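Local coordinates for protein glucose-6-phosphate isomerase (Thermus thermophilus, PDB 1ZZG) that probably interconverts glucose 6-phosphate and fructose 6-phosphate, the isomerisation at the second step of glycolysis, which gluconeogenesis runs in reverse, at residues A[297-300]-A[305-308]; A[256-261]-A[285-290]; A[246-251]-A[290-295]; A[230-235]-A[360-365]; A[308-313]-A[352-357]. One frame throughout, in Å; residues are numbered along the deposited sequence.

Interaction 1. Residues A[297-300]-A[305-308]; sequences QLFR and DKLL
Lys-306 NZ, which reaches past Leu-298, is gripped by three groups. Asp-305 OD1 accepts from Lys-306 NZ at 2.7 Å through the syn lone pair, forming a salt bridge within the segment. A water receives the second bond and in turn donates to Leu-298 O at 2.7 Å, tying the lysine to the helix backbone. Thr-282 OG1 of the second subunit is the third partner. The lysine chain runs nearly straight until its last torsion (chi4 61°), where it bends. Lys-306 CD lies 3.6 Å from CD1 of the Phe-299 ring, and its CE stands 3.9 Å from Leu-298 CD2, with both side chains crossed at roughly a right angle. Leu-308 adds a CH-pi contact: its CD2 sits over one face of the Phe-299 ring, 3.8 Å from the centroid and displaced toward the rim. An alanine in place of Lys-306 would be likely to leave Asp-305 without its positive mate, cut the water's link to the strand and remove the methylenes that pack against Phe-299 CD1. Here a short helix, 296-301, folds back onto strand 306-313, which follows it in the chain, as a covering layer on the sheet of an alpha-beta sandwich.

Interaction 2. Residues A[256-261]-A[285-290]; sequences HLPSWF and PALGPK
Leu-287 turns its CG away from its own carbonyl carbon (chi1 -67°) and then extends (chi2 178°), which carries CD2 to the ring of Pro-258. The contact belongs to a beta-alpha-beta crossover: strand 244-249 leads into helix 257-269, and the chain returns, by way of the short strand 271-272, as strand 278-287, parallel to and beside the first. The segments of helix and returning strand run nearly antiparallel, at 163°, with their axes only 7.7 Å apart. At this distance the compact ring of Pro-258 fits directly against the strand. Pro-258 stands in the first turn of its helix, where the N-H that proline lacks is not needed for the helical bonding pattern, and the helical bond from Phe-261 N to Leu-257 O (3.0 Å) forms next to it. Its ring also meets a second proline: CB of Pro-258 and CB of Pro-285 are 3.6 Å apart, the CA atoms 5.1 Å. Pro-285 in turn packs on Pro-285 of the second subunit, so this end of the crossover lies at the dimer interface, while Val-249 of the neighbouring strand also touches Pro-258. The contact is carbon against carbon with one polar neighbour: Pro-258 CG, 3.7 Å from Leu-287 CD2, lies equally far from the carbonyl oxygen of Ala-286.

Interaction 3. Residues A[246-251]-A[290-295]; sequences VFMVYS and KDQHAQ
Tyr-250, the centre of an inverse gamma turn just past the end of its strand, reaches across to the loop, where Tyr-250 OH donates to Gln-292 OE1 at 2.7 Å. The acceptor lies at the edge of the ring, near its plane, and the hydroxyl meets a lone pair in the carbonyl plane, at a C=O...donor angle of 118°; ring and amide planes are turned 41° apart. Beyond CG the glutamine is extended, and its NE2 is occupied by Glu-346. The tyrosine hydroxyl also bonds Thr-350 OG1, so a phenylalanine here would probably leave Gln-292 OE1 without its strong donor and take from Thr-350 OG1 its bond to the tyrosine. Met-248 supplies the apolar part: fully extended from CG anti to the backbone N (chi1 -174°), it brings its CE to within 4.1 Å of Asp-291 CB. The carboxylate beyond is held by backbone and amide groups. Leu-287 N bonds OD2, and Gln-295 NE2, which also bonds Pro-285 O, donates almost straight to Asp-291 OD1 at 3.0 Å, arriving from above the carboxylate plane. Thus the loop between strand 278-287 and helix 296-301 is fastened over the end of strand 244-249, with helix 339-356 alongside, where Leu-343 and Ala-347 touch the tyrosine ring.

Interaction 4. Residues A[230-235]-A[360-365]; sequences LKTALL and RVYALF
Leu-235 and Tyr-362 make the aromatic part of this contact. Leu-235 CD1 stands over the middle of one ring face, 3.5 Å from the centroid of the Tyr-362 ring and 9° off the normal, a well-centred CH-pi interaction. The ring is placed for it by chi1 of 66°, which sets Tyr-362 CG between the backbone N and the carbonyl carbon, while the second torsion turns the ring's flat side to the helix. The methyl is close to equidistant from the ring carbons: Leu-235 CD1 lies 3.6 Å from Tyr-362 CG and 4.0 Å from Tyr-362 CZ.

Aliphatic contacts form the second, looser group. Thr-232, one helical turn before Leu-235, offers its CG2 to Leu-364 CD2 at 4.2 Å. The same methyl, Thr-232 CG2, lies 4.3 Å from Tyr-362 CE1, reaching the ring obliquely. Tyr-362 and Leu-364, two residues apart on the strand, thus point to the same helix.

The polar end of Thr-232 is engaged with another helix: OG1 bonds Gln-384 OE1 and His-380 NE2 of helix 371-391. The residue therefore turns its methyl to the sheet and its hydroxyl to a neighbouring helix. Helix and strand segments run nearly antiparallel, at 160°, with axes 11.1 Å apart, a separation bridged by Leu-235 and Tyr-362, with Thr-232 and Leu-364 beside them.

Across the two segments the chemistry is wholly apolar, which is consistent with burial and fit, rather than polar bonds, joining these two segments.

Interaction 5. Residues A[308-313]-A[352-357]; sequences LALVIP and EALAEA
Leu-354 points from helix 339-356 to Leu-308 and Leu-310, two residues apart on strand 306-313 and therefore on the same face of it. From its CB, which lies on the side of the helix turned to the sheet, CG is set anti to the carbonyl carbon (chi1 -72°), and the two methyls spread from there. CD1 goes furthest into the contact. Leu-354 CD1 meets Leu-310 CD1 at 3.8 Å and Leu-310 CD2 at 4.1 Å, the two leucines reaching toward each other tip to tip, and it also lies 4.1 Å from Leu-308 CD2. On the other branch, Leu-354 CD2 lies 4.2 Å from Leu-308 CD2 and packs against Phe-299 as well. Leu-308 crosses Leu-354 at about a right angle, and its CD2 touches both branches of the fork. Leu-310 pays a small torsional price: chi1 of -94° is well off a staggered value.

Between the segments only leucine methyls meet, so the contact rests on apolar packing, and a single helix residue spans two strand positions. Strand 306-313 runs between strands 244-249 and 360-366 in the sheet. Helix 339-356 lies over this face and leads, after a short turn, into strand 360-366, while its outer side meets Leu-404 of the second subunit.

In the fold
All five contacts build on one mixed sheet. Interactions 1, 3 and 5 cover the same face, their centres 10 to 11 Å apart, whereas interactions 2 and 4, 17 Å apart between centres, place helices on the other. Interaction 5 shares Leu-308 with interaction 1, and Arg-300 ties the two together through a salt bridge to Glu-356. Backbone contacts, probably hydrogen bonds, join the rest: Gly-288 N to Val-249 O (2.8 Å) links 2 with 3, Met-248 O to Val-311 N (2.8 Å) links 3 with 5, and Leu-364 N to Leu-310 O (2.8 Å) links 4 with 5. None lies at the predicted active site, although Gln-297 packs on Glu-267, the predicted proton donor, of the second subunit.

Interaction 1. Residues A[297-300]-A[305-308]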
# COMPACT_ATOMS: atom_id res chain seq x y z
N GLN A 297 13.86 2.32 9.44
CA GLN A 297 14.65 1.71 10.50
C GLN A 297 15.41 0.52 9.92
O GLN A 297 16.61 0.36 10.16
CB GLN A 297 13.75 1.27 11.66
CG GLN A 297 14.40 0.35 12.69
CD GLN A 297 15.69 0.90 13.28
OE1 GLN A 297 15.77 2.07 13.67
NE2 GLN A 297 16.71 0.04 13.35
N LEU A 298 14.72 -0.30 9.15
CA LEU A 298 15.36 -1.46 8.53
C LEU A 298 16.41 -1.02 7.51
O LEU A 298 17.48 -1.62 7.42
CB LEU A 298 14.32 -2.34 7.83
CG LEU A 298 14.90 -3.39 6.86
CD1 LEU A 298 15.52 -4.53 7.65
CD2 LEU A 298 13.80 -3.93 5.96
N PHE A 299 16.11 0.03 6.74
CA PHE A 299 17.07 0.50 5.74
C PHE A 299 18.32 1.05 6.41
O PHE A 299 19.43 0.94 5.88
CB PHE A 299 16.45 1.59 4.85
CG PHE A 299 15.16 1.19 4.18
CD1 PHE A 299 14.86 -0.15 3.92
CD2 PHE A 299 14.23 2.16 3.82
CE1 PHE A 299 13.66 -0.51 3.30
CE2 PHE A 299 13.03 1.81 3.20
CZ PHE A 299 12.74 0.47 2.94
N ARG A 300 18.14 1.63 7.60
CA ARG A 300 19.23 2.23 8.35
C ARG A 300 20.17 1.26 9.07
O ARG A 300 21.39 1.43 9.02
CB ARG A 300 18.66 3.22 9.37
CG ARG A 300 18.07 4.50 8.78
CD ARG A 300 19.16 5.55 8.56
NE ARG A 300 19.76 5.98 9.82
CZ ARG A 300 20.96 6.54 9.92
NH1 ARG A 300 21.70 6.74 8.84
NH2 ARG A 300 21.43 6.88 11.12
N ASP A 305 21.33 -4.71 1.48
CA ASP A 305 20.94 -5.51 0.32
C ASP A 305 19.86 -4.85 -0.53
O ASP A 305 19.04 -5.54 -1.13
CB ASP A 305 20.45 -6.88 0.80
CG ASP A 305 19.26 -6.78 1.74
OD1 ASP A 305 18.85 -5.65 2.08
OD2 ASP A 305 18.74 -7.83 2.15
N LYS A 306 19.89 -3.53 -0.59
CA LYS A 306 18.88 -2.80 -1.34
C LYS A 306 19.44 -1.68 -2.20
O LYS A 306 20.55 -1.19 -1.98
CB LYS A 306 17.86 -2.20 -0.37
CG LYS A 306 17.22 -3.20 0.59
CD LYS A 306 16.52 -2.49 1.75
CE LYS A 306 15.78 -3.48 2.65
NZ LYS A 306 16.69 -4.49 3.27
N LEU A 307 18.66 -1.30 -3.20
CA LEU A 307 18.97 -0.16 -4.06
C LEU A 307 17.71 0.65 -3.84
O LEU A 307 16.61 0.18 -4.12
CB LEU A 307 19.08 -0.54 -5.54
CG LEU A 307 19.16 0.69 -6.46
CD1 LEU A 307 20.43 1.49 -6.16
CD2 LEU A 307 19.14 0.26 -7.92
N LEU A 308 17.85 1.86 -3.30
CA LEU A 308 16.69 2.68 -3.03
C LEU A 308 16.58 3.91 -3.91
O LEU A 308 17.54 4.66 -4.08
CB LEU A 308 16.66 3.12 -1.56
CG LEU A 308 16.69 2.03 -0.49
CD1 LEU A 308 18.13 1.72 -0.09
CD2 LEU A 308 15.91 2.49 0.73
O HOH W 1 18.12 -3.00 5.25

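Interaction 2. Residues A[256-261]-A[285-290]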
# COMPACT_ATOMS: atom_id res chain seq x y z
N HIS A 256 -0.48 6.18 -4.42
CA HIS A 256 -0.77 4.94 -5.14
C HIS A 256 0.21 4.65 -6.28
O HIS A 256 0.09 3.62 -6.95
CB HIS A 256 -2.21 4.97 -5.66
CG HIS A 256 -3.23 4.93 -4.57
ND1 HIS A 256 -3.68 3.76 -4.01
CD2 HIS A 256 -3.83 5.93 -3.87
CE1 HIS A 256 -4.51 4.02 -3.02
NE2 HIS A 256 -4.62 5.34 -2.91
N LEU A 257 1.18 5.54 -6.48
CA LEU A 257 2.16 5.35 -7.54
C LEU A 257 3.08 4.17 -7.24
O LEU A 257 3.38 3.37 -8.14
CB LEU A 257 3.00 6.62 -7.75
CG LEU A 257 3.95 6.56 -8.96
CD1 LEU A 257 3.15 6.38 -10.24
CD2 LEU A 257 4.77 7.83 -9.05
N PRO A 258 3.56 4.03 -5.99
CA PRO A 258 4.44 2.90 -5.70
C PRO A 258 3.86 1.54 -6.09
O PRO A 258 4.56 0.70 -6.65
CB PRO A 258 4.69 3.02 -4.19
CG PRO A 258 4.66 4.52 -3.99
CD PRO A 258 3.44 4.91 -4.81
N SER A 259 2.57 1.33 -5.82
CA SER A 259 1.94 0.06 -6.17
C SER A 259 1.97 -0.16 -7.67
O SER A 259 2.18 -1.28 -8.13
CB SER A 259 0.49 0.03 -5.69
OG SER A 259 0.42 -0.10 -4.28
N TRP A 260 1.76 0.91 -8.43
CA TRP A 260 1.79 0.82 -9.89
C TRP A 260 3.19 0.40 -10.35
O TRP A 260 3.33 -0.44 -11.24
CB TRP A 260 1.44 2.18 -10.50
CG TRP A 260 1.64 2.25 -11.98
CD1 TRP A 260 0.80 1.78 -12.96
CD2 TRP A 260 2.79 2.77 -12.66
NE1 TRP A 260 1.36 1.99 -14.20
CE2 TRP A 260 2.58 2.59 -14.05
CE3 TRP A 260 3.98 3.38 -12.23
CZ2 TRP A 260 3.51 3.00 -15.01
CZ3 TRP A 260 4.91 3.79 -13.18
CH2 TRP A 260 4.67 3.59 -14.56
N PHE A 261 4.21 0.99 -9.74
CA PHE A 261 5.59 0.66 -10.12
C PHE A 261 5.94 -0.78 -9.76
O PHE A 261 6.65 -1.47 -10.50
CB PHE A 261 6.59 1.59 -9.44
CG PHE A 261 8.02 1.21 -9.73
CD1 PHE A 261 8.56 1.38 -11.00
CD2 PHE A 261 8.80 0.60 -8.75
CE1 PHE A 261 9.85 0.94 -11.30
CE2 PHE A 261 10.09 0.16 -9.03
CZ PHE A 261 10.62 0.32 -10.31
N PRO A 285 7.40 -1.06 -2.12
CA PRO A 285 6.81 0.28 -2.09
C PRO A 285 7.01 1.01 -0.76
O PRO A 285 7.01 0.40 0.30
CB PRO A 285 5.33 -0.00 -2.37
CG PRO A 285 5.13 -1.30 -1.62
CD PRO A 285 6.37 -2.10 -1.97
N ALA A 286 7.19 2.33 -0.84
CA ALA A 286 7.36 3.15 0.35
C ALA A 286 6.88 4.56 0.07
O ALA A 286 6.88 5.02 -1.07
CB ALA A 286 8.82 3.17 0.78
N LEU A 287 6.46 5.25 1.13
CA LEU A 287 5.98 6.61 1.01
C LEU A 287 6.71 7.47 2.03
O LEU A 287 6.98 7.03 3.14
CB LEU A 287 4.47 6.69 1.26
CG LEU A 287 3.56 6.02 0.23
CD1 LEU A 287 2.10 6.16 0.67
CD2 LEU A 287 3.77 6.66 -1.14
N GLY A 288 7.02 8.70 1.65
CA GLY A 288 7.70 9.61 2.55
C GLY A 288 6.77 10.74 2.93
O GLY A 288 6.00 11.22 2.09
N PRO A 289 6.82 11.21 4.19
CA PRO A 289 7.70 10.74 5.27
C PRO A 289 7.19 9.60 6.16
O PRO A 289 7.93 9.11 7.01
CB PRO A 289 7.91 12.01 6.09
CG PRO A 289 6.55 12.63 6.03
CD PRO A 289 6.16 12.47 4.56
N LYS A 290 5.94 9.15 5.96
CA LYS A 290 5.39 8.10 6.82
C LYS A 290 6.27 6.85 6.97
O LYS A 290 6.31 6.25 8.05
CB LYS A 290 3.98 7.69 6.36
CG LYS A 290 3.92 6.82 5.10
CD LYS A 290 2.48 6.48 4.71
CE LYS A 290 1.70 7.73 4.32
NZ LYS A 290 0.32 7.43 3.80

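Interaction 3. Residues A[246-251]-A[290-295]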
# COMPACT_ATOMS: atom_id res chain seq x y z
N VAL A 246 13.88 -0.61 -3.47
CA VAL A 246 12.85 0.21 -2.84
C VAL A 246 12.48 1.42 -3.69
O VAL A 246 13.36 2.10 -4.22
CB VAL A 246 13.30 0.71 -1.44
CG1 VAL A 246 12.18 1.51 -0.78
CG2 VAL A 246 13.70 -0.47 -0.57
N PHE A 247 11.18 1.65 -3.84
CA PHE A 247 10.68 2.78 -4.62
C PHE A 247 9.88 3.61 -3.60
O PHE A 247 8.76 3.25 -3.24
CB PHE A 247 9.77 2.29 -5.76
CG PHE A 247 9.29 3.38 -6.68
CD1 PHE A 247 10.14 3.96 -7.61
CD2 PHE A 247 7.97 3.84 -6.60
CE1 PHE A 247 9.69 4.97 -8.45
CE2 PHE A 247 7.52 4.85 -7.43
CZ PHE A 247 8.38 5.42 -8.36
N MET A 248 10.48 4.70 -3.14
CA MET A 248 9.87 5.56 -2.13
C MET A 248 9.48 6.95 -2.63
O MET A 248 10.32 7.72 -3.08
CB MET A 248 10.85 5.68 -0.96
CG MET A 248 10.34 6.42 0.27
SD MET A 248 11.58 6.28 1.60
CE MET A 248 10.78 7.16 2.92
N VAL A 249 8.19 7.27 -2.53
CA VAL A 249 7.69 8.55 -3.01
C VAL A 249 7.29 9.51 -1.89
O VAL A 249 6.47 9.17 -1.03
CB VAL A 249 6.46 8.35 -3.93
CG1 VAL A 249 5.99 9.69 -4.48
CG2 VAL A 249 6.82 7.41 -5.06
N TYR A 250 7.87 10.70 -1.89
CA TYR A 250 7.57 11.71 -0.89
C TYR A 250 6.40 12.59 -1.30
O TYR A 250 6.57 13.76 -1.63
CB TYR A 250 8.80 12.59 -0.62
CG TYR A 250 9.64 12.04 0.50
CD1 TYR A 250 10.46 10.93 0.29
CD2 TYR A 250 9.54 12.56 1.79
CE1 TYR A 250 11.17 10.35 1.34
CE2 TYR A 250 10.24 11.99 2.85
CZ TYR A 250 11.05 10.89 2.62
OH TYR A 250 11.71 10.30 3.68
N SER A 251 5.21 12.00 -1.25
CA SER A 251 3.98 12.68 -1.60
C SER A 251 2.80 11.81 -1.18
O SER A 251 2.89 10.59 -1.22
CB SER A 251 3.91 12.92 -3.11
OG SER A 251 2.66 13.47 -3.49
N LYS A 290 5.94 9.15 5.96
CA LYS A 290 5.39 8.10 6.82
C LYS A 290 6.27 6.85 6.97
O LYS A 290 6.31 6.25 8.05
CB LYS A 290 3.98 7.69 6.36
CG LYS A 290 3.92 6.82 5.10
CD LYS A 290 2.48 6.48 4.71
CE LYS A 290 1.70 7.73 4.32
NZ LYS A 290 0.32 7.43 3.80
N ASP A 291 6.99 6.46 5.93
CA ASP A 291 7.83 5.28 6.06
C ASP A 291 9.15 5.50 6.80
O ASP A 291 9.94 4.57 6.97
CB ASP A 291 8.05 4.63 4.69
CG ASP A 291 6.92 3.67 4.33
OD1 ASP A 291 6.60 2.82 5.19
OD2 ASP A 291 6.35 3.77 3.23
N GLN A 292 9.36 6.72 7.27
CA GLN A 292 10.54 7.02 8.07
C GLN A 292 10.16 6.46 9.44
O GLN A 292 11.00 6.27 10.33
CB GLN A 292 10.76 8.54 8.19
CG GLN A 292 11.03 9.25 6.86
CD GLN A 292 11.03 10.77 6.98
OE1 GLN A 292 11.11 11.48 5.98
NE2 GLN A 292 10.93 11.28 8.21
N HIS A 293 8.86 6.18 9.58
CA HIS A 293 8.29 5.64 10.81
C HIS A 293 7.81 4.21 10.60
O HIS A 293 6.81 3.80 11.20
CB HIS A 293 7.08 6.49 11.24
CG HIS A 293 7.37 7.95 11.37
ND1 HIS A 293 7.69 8.54 12.58
CD2 HIS A 293 7.36 8.95 10.46
CE1 HIS A 293 7.87 9.84 12.40
NE2 HIS A 293 7.68 10.11 11.12
N ALA A 294 8.49 3.45 9.74
CA ALA A 294 8.07 2.07 9.50
C ALA A 294 9.11 1.20 8.80
O ALA A 294 9.41 0.10 9.26
CB ALA A 294 6.76 2.05 8.70
N GLN A 295 9.66 1.68 7.69
CA GLN A 295 10.64 0.88 6.96
C GLN A 295 12.06 1.42 7.01
O GLN A 295 13.02 0.65 6.88
CB GLN A 295 10.21 0.72 5.50
CG GLN A 295 8.84 0.09 5.33
CD GLN A 295 8.49 -0.14 3.87
OE1 GLN A 295 9.02 -1.05 3.23
NE2 GLN A 295 7.59 0.68 3.34

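Interaction 4. Residues A[230-235]-A[360-365]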
# COMPACT_ATOMS: atom_id res chain seq x y z
N LEU A 230 17.92 5.47 -19.52
CA LEU A 230 19.04 4.53 -19.67
C LEU A 230 19.94 4.62 -18.44
O LEU A 230 20.57 3.64 -18.06
CB LEU A 230 19.87 4.85 -20.92
CG LEU A 230 19.34 4.32 -22.25
CD1 LEU A 230 20.23 4.81 -23.38
CD2 LEU A 230 19.30 2.79 -22.23
N LYS A 231 19.99 5.79 -17.82
CA LYS A 231 20.81 5.98 -16.62
C LYS A 231 20.26 5.21 -15.43
O LYS A 231 21.01 4.53 -14.73
CB LYS A 231 20.91 7.46 -16.26
CG LYS A 231 21.76 8.28 -17.21
CD LYS A 231 21.97 9.67 -16.65
CE LYS A 231 22.78 10.54 -17.58
NZ LYS A 231 23.11 11.84 -16.95
N THR A 232 18.95 5.34 -15.18
CA THR A 232 18.35 4.63 -14.05
C THR A 232 18.29 3.13 -14.35
O THR A 232 18.35 2.31 -13.43
CB THR A 232 16.94 5.18 -13.70
OG1 THR A 232 16.07 5.09 -14.83
CG2 THR A 232 17.04 6.64 -13.25
N ALA A 233 18.18 2.78 -15.63
CA ALA A 233 18.16 1.37 -16.01
C ALA A 233 19.52 0.81 -15.58
O ALA A 233 19.61 -0.29 -15.02
CB ALA A 233 17.99 1.23 -17.51
N LEU A 234 20.58 1.57 -15.84
CA LEU A 234 21.93 1.15 -15.46
C LEU A 234 22.01 0.96 -13.95
O LEU A 234 22.53 -0.04 -13.47
CB LEU A 234 22.97 2.18 -15.91
CG LEU A 234 24.41 1.86 -15.49
CD1 LEU A 234 24.86 0.56 -16.16
CD2 LEU A 234 25.33 3.01 -15.89
N LEU A 235 21.50 1.93 -13.20
CA LEU A 235 21.52 1.86 -11.75
C LEU A 235 20.91 0.55 -11.27
O LEU A 235 21.52 -0.18 -10.50
CB LEU A 235 20.78 3.05 -11.13
CG LEU A 235 21.48 4.41 -11.18
CD1 LEU A 235 20.52 5.49 -10.72
CD2 LEU A 235 22.71 4.39 -10.28
N ARG A 360 22.84 1.91 -0.99
CA ARG A 360 22.96 2.45 -2.33
C ARG A 360 21.64 3.15 -2.61
O ARG A 360 20.59 2.51 -2.73
CB ARG A 360 23.21 1.32 -3.34
CG ARG A 360 24.65 0.79 -3.34
CD ARG A 360 25.61 1.90 -3.78
NE ARG A 360 27.01 1.50 -3.82
CZ ARG A 360 27.57 0.75 -4.76
NH1 ARG A 360 26.85 0.29 -5.77
NH2 ARG A 360 28.86 0.46 -4.69
N VAL A 361 21.68 4.48 -2.69
CA VAL A 361 20.48 5.27 -2.92
C VAL A 361 20.69 6.42 -3.89
O VAL A 361 21.79 6.97 -3.99
CB VAL A 361 19.96 5.84 -1.58
CG1 VAL A 361 21.02 6.75 -0.95
CG2 VAL A 361 18.66 6.61 -1.80
N TYR A 362 19.63 6.77 -4.61
CA TYR A 362 19.65 7.86 -5.57
C TYR A 362 18.27 8.50 -5.53
O TYR A 362 17.34 7.94 -4.96
CB TYR A 362 19.98 7.36 -6.98
CG TYR A 362 18.95 6.44 -7.61
CD1 TYR A 362 17.92 6.95 -8.39
CD2 TYR A 362 19.03 5.06 -7.44
CE1 TYR A 362 16.98 6.11 -8.99
CE2 TYR A 362 18.11 4.20 -8.04
CZ TYR A 362 17.09 4.73 -8.81
OH TYR A 362 16.20 3.90 -9.43
N ALA A 363 18.14 9.67 -6.15
CA ALA A 363 16.86 10.35 -6.14
C ALA A 363 16.44 10.86 -7.49
O ALA A 363 17.27 11.22 -8.33
CB ALA A 363 16.90 11.51 -5.14
N LEU A 364 15.13 10.89 -7.70
CA LEU A 364 14.54 11.41 -8.92
C LEU A 364 13.69 12.59 -8.47
O LEU A 364 12.73 12.42 -7.72
CB LEU A 364 13.67 10.35 -9.60
CG LEU A 364 14.41 9.29 -10.41
CD1 LEU A 364 13.43 8.23 -10.90
CD2 LEU A 364 15.13 9.94 -11.57
N PHE A 365 14.06 13.78 -8.92
CA PHE A 365 13.33 14.98 -8.55
C PHE A 365 12.29 15.39 -9.59
O PHE A 365 12.56 15.36 -10.80
CB PHE A 365 14.31 16.14 -8.31
CG PHE A 365 15.12 16.00 -7.05
CD1 PHE A 365 14.62 16.48 -5.83
CD2 PHE A 365 16.36 15.37 -7.06
CE1 PHE A 365 15.34 16.32 -4.65
CE2 PHE A 365 17.09 15.21 -5.88
CZ PHE A 365 16.58 15.68 -4.68

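Interaction 5. Residues A[308-313]-A[352-357]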
# COMPACT_ATOMS: atom_id res chain seq x y z
N LEU A 308 17.85 1.86 -3.30
CA LEU A 308 16.69 2.68 -3.03
C LEU A 308 16.58 3.91 -3.91
O LEU A 308 17.54 4.66 -4.08
CB LEU A 308 16.66 3.12 -1.56
CG LEU A 308 16.69 2.03 -0.49
CD1 LEU A 308 18.13 1.72 -0.09
CD2 LEU A 308 15.91 2.49 0.73
N ALA A 309 15.39 4.10 -4.47
CA ALA A 309 15.12 5.25 -5.30
C ALA A 309 14.09 6.10 -4.58
O ALA A 309 13.03 5.60 -4.17
CB ALA A 309 14.58 4.80 -6.65
N LEU A 310 14.40 7.37 -4.40
CA LEU A 310 13.51 8.31 -3.74
C LEU A 310 12.99 9.34 -4.73
O LEU A 310 13.77 10.05 -5.37
CB LEU A 310 14.21 9.02 -2.57
CG LEU A 310 14.07 8.44 -1.16
CD1 LEU A 310 14.64 7.04 -1.10
CD2 LEU A 310 14.79 9.35 -0.17
N VAL A 311 11.67 9.42 -4.86
CA VAL A 311 11.04 10.37 -5.75
C VAL A 311 10.65 11.57 -4.90
O VAL A 311 9.83 11.44 -3.99
CB VAL A 311 9.78 9.75 -6.39
CG1 VAL A 311 9.10 10.76 -7.30
CG2 VAL A 311 10.18 8.51 -7.16
N ILE A 312 11.24 12.72 -5.19
CA ILE A 312 10.99 13.93 -4.40
C ILE A 312 10.54 15.15 -5.20
O ILE A 312 11.20 15.56 -6.15
CB ILE A 312 12.28 14.34 -3.65
CG1 ILE A 312 12.82 13.15 -2.86
CG2 ILE A 312 12.01 15.55 -2.78
CD1 ILE A 312 14.21 13.36 -2.31
N PRO A 313 9.40 15.75 -4.81
CA PRO A 313 8.90 16.93 -5.50
C PRO A 313 9.73 18.14 -5.05
O PRO A 313 10.26 18.14 -3.94
CB PRO A 313 7.45 17.01 -5.03
CG PRO A 313 7.56 16.52 -3.62
CD PRO A 313 8.45 15.31 -3.77
N GLU A 352 19.79 11.64 2.71
CA GLU A 352 21.14 11.69 3.28
C GLU A 352 21.35 10.61 4.35
O GLU A 352 22.41 9.99 4.41
CB GLU A 352 21.42 13.07 3.88
CG GLU A 352 22.88 13.28 4.27
CD GLU A 352 23.11 14.57 5.03
OE1 GLU A 352 22.49 15.60 4.68
OE2 GLU A 352 23.94 14.56 5.96
N ALA A 353 20.35 10.40 5.20
CA ALA A 353 20.47 9.40 6.26
C ALA A 353 20.65 8.01 5.68
O ALA A 353 21.45 7.21 6.16
CB ALA A 353 19.24 9.43 7.18
N LEU A 354 19.90 7.71 4.62
CA LEU A 354 20.00 6.41 3.97
C LEU A 354 21.42 6.21 3.44
O LEU A 354 21.99 5.12 3.55
CB LEU A 354 18.98 6.32 2.83
CG LEU A 354 17.52 6.19 3.25
CD1 LEU A 354 16.59 6.35 2.05
CD2 LEU A 354 17.32 4.83 3.91
N ALA A 355 21.99 7.26 2.86
CA ALA A 355 23.34 7.17 2.32
C ALA A 355 24.36 7.05 3.45
O ALA A 355 25.34 6.32 3.33
CB ALA A 355 23.64 8.40 1.46
N GLU A 356 24.11 7.76 4.56
CA GLU A 356 25.00 7.73 5.72
C GLU A 356 25.06 6.32 6.29
O GLU A 356 26.08 5.90 6.83
CB GLU A 356 24.50 8.71 6.79
CG GLU A 356 25.46 9.02 7.94
CD GLU A 356 25.58 7.89 8.96
OE1 GLU A 356 24.61 7.12 9.15
OE2 GLU A 356 26.66 7.77 9.60
N ALA A 357 23.95 5.59 6.17
CA ALA A 357 23.88 4.22 6.67
C ALA A 357 24.57 3.24 5.73
O ALA A 357 24.64 2.04 6.01
CB ALA A 357 22.42 3.82 6.87